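Glycosyl hyrolase, family 3 (Deinococcus radiodurans, PDB 3TEV) probably hydrolyses O-glycosyl bonds, as a member of glycosyl hydrolase family 3 whose N-terminal domain belongs to the TIM-barrel clan. Local coordinates at residues D112-L117 / R162-G167. Residues are numbered along the deposited sequence; the frame is centred on the assembly and turned at random.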
loop_
_atom_site.group_PDB
_atom_site.type_symbol
_atom_site.label_atom_id
_atom_site.label_comp_id
_atom_site.label_asym_id
_atom_site.label_seq_id
_atom_site.Cartn_x
_atom_site.Cartn_y
_atom_site.Cartn_z
ATOM N N ASP A 112 12.431 13.624 -11.642
ATOM C CA ASP A 112 13.844 13.293 -11.533
ATOM C C ASP A 112 14.285 12.976 -10.111
ATOM O O ASP A 112 15.166 12.155 -9.920
ATOM C CB ASP A 112 14.721 14.412 -12.103
ATOM C CG ASP A 112 14.572 14.582 -13.619
ATOM O OD1 ASP A 112 13.995 13.709 -14.297
ATOM O OD2 ASP A 112 15.031 15.613 -14.130
ATOM N N VAL A 113 13.698 13.634 -9.119
ATOM C CA VAL A 113 14.025 13.334 -7.714
ATOM C C VAL A 113 13.506 11.936 -7.324
ATOM O O VAL A 113 14.172 11.167 -6.622
ATOM C CB VAL A 113 13.463 14.418 -6.752
ATOM C CG1 VAL A 113 13.519 13.950 -5.295
ATOM C CG2 VAL A 113 14.220 15.742 -6.934
ATOM N N ASN A 114 12.319 11.608 -7.804
ATOM C CA ASN A 114 11.774 10.273 -7.601
ATOM C C ASN A 114 12.542 9.206 -8.393
ATOM O O ASN A 114 12.726 8.070 -7.920
ATOM C CB ASN A 114 10.266 10.274 -7.878
ATOM C CG ASN A 114 9.471 10.849 -6.703
ATOM O OD1 ASN A 114 9.115 10.123 -5.773
ATOM N ND2 ASN A 114 9.213 12.160 -6.727
ATOM N N ALA A 115 13.020 9.582 -9.578
ATOM C CA ALA A 115 13.826 8.672 -10.373
ATOM C C ALA A 115 15.107 8.334 -9.637
ATOM O O ALA A 115 15.493 7.166 -9.603
ATOM C CB ALA A 115 14.124 9.245 -11.735
ATOM N N ALA A 116 15.752 9.338 -9.029
ATOM C CA ALA A 116 16.983 9.092 -8.251
ATOM C C ALA A 116 16.720 8.244 -7.012
ATOM O O ALA A 116 17.517 7.394 -6.661
ATOM C CB ALA A 116 17.632 10.372 -7.847
ATOM N N LEU A 117 15.605 8.491 -6.343
ATOM C CA LEU A 117 15.253 7.701 -5.191
ATOM C C LEU A 117 15.024 6.243 -5.618
ATOM O O LEU A 117 15.492 5.308 -4.968
ATOM C CB LEU A 117 14.023 8.293 -4.498
ATOM C CG LEU A 117 13.306 7.397 -3.480
ATOM C CD1 LEU A 117 14.259 6.904 -2.334
ATOM C CD2 LEU A 117 12.055 8.113 -2.925
ATOM N N ARG A 162 1.807 12.427 -10.860
ATOM C CA ARG A 162 2.157 11.818 -12.157
ATOM C C ARG A 162 3.673 11.680 -12.296
ATOM O O ARG A 162 4.185 10.630 -12.731
ATOM C CB ARG A 162 1.604 12.656 -13.330
ATOM C CG ARG A 162 1.743 11.976 -14.712
ATOM C CD ARG A 162 1.281 12.830 -15.906
ATOM N NE ARG A 162 -0.007 13.501 -15.681
ATOM C CZ ARG A 162 -1.212 12.994 -15.959
ATOM N NH1 ARG A 162 -1.342 11.768 -16.485
ATOM N NH2 ARG A 162 -2.301 13.720 -15.701
ATOM N N ALA A 163 4.376 12.742 -11.913
ATOM C CA ALA A 163 5.840 12.787 -11.996
ATOM C C ALA A 163 6.485 11.748 -11.076
ATOM O O ALA A 163 7.433 11.068 -11.460
ATOM C CB ALA A 163 6.342 14.187 -11.654
ATOM N N ALA A 164 5.957 11.636 -9.859
ATOM C CA ALA A 164 6.458 10.682 -8.867
ATOM C C ALA A 164 6.272 9.239 -9.325
ATOM O O ALA A 164 7.187 8.411 -9.191
ATOM C CB ALA A 164 5.779 10.917 -7.530
ATOM N N LEU A 165 5.091 8.946 -9.877
ATOM C CA LEU A 165 4.799 7.616 -10.426
ATOM C C LEU A 165 5.760 7.276 -11.564
ATOM O O LEU A 165 6.327 6.178 -11.588
ATOM C CB LEU A 165 3.358 7.530 -10.931
ATOM C CG LEU A 165 2.217 7.637 -9.918
ATOM C CD1 LEU A 165 0.936 8.011 -10.649
ATOM C CD2 LEU A 165 2.009 6.339 -9.119
ATOM N N ALA A 166 5.965 8.226 -12.476
ATOM C CA ALA A 166 6.772 7.985 -13.674
ATOM C C ALA A 166 8.252 7.818 -13.346
ATOM O O ALA A 166 8.938 7.036 -13.971
ATOM C CB ALA A 166 6.568 9.111 -14.718
ATOM N N GLY A 167 8.744 8.574 -12.370
ATOM C CA GLY A 167 10.116 8.423 -11.904
ATOM C C GLY A 167 10.404 7.044 -11.327
ATOM O O GLY A 167 11.512 6.540 -11.481
#
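N114 and A164 supply much of the van der Waals part of this helix-helix contact. The carboxamide of N114 lies against the backbone and methyl of A164: CG comes to 3.7 Å from A164 CA, and ND2 to 3.7 Å from A164 CB. CG, anti to the carbonyl carbon (chi1 -79°), is carried to the partner helix, and a roughly perpendicular chi2 turns the amide face onto A164 CA and CB. Its polar end is used within its own helix, where ND2 donates a hydrogen bond to the carbonyl of T110, one turn earlier; thus the face of the group is left to pack while a buried N-H is satisfied. An alanine here would lose that bond to T110 and is likely to open a gap over A164. The methyl of A115 adds a touch, CB resting 3.8 Å from G167 O.

The second kind of interaction is backbone to backbone. A115 CA sits 3.3 Å from G167 O, with an angle of 153° at the hydrogen, a CA-H...O contact. The CA atoms of A115 and G167 are just 4.0 Å apart, an approach that the missing side chain at G167 permits: a CB there would point at helix 107-124 and clash with A115 N.

These pairs are consistent with the 7.4 Å closest approach of the two segment axes, whose N-to-C directions differ by 31°. Helices 107-124 and 154-169 flank strand 128-129 in sequence and precede strand 174-180, consistent with successive outer helices of a TIM-barrel-type domain. At one margin, D112 OD1 reaches R170 in a salt bridge, just past the second helix. With no hydrogen bond between the segments themselves, the contact rests on the close fit of A115, A164 and G167 together with the amide face of N114, supplemented by one weak CA-H...O interaction.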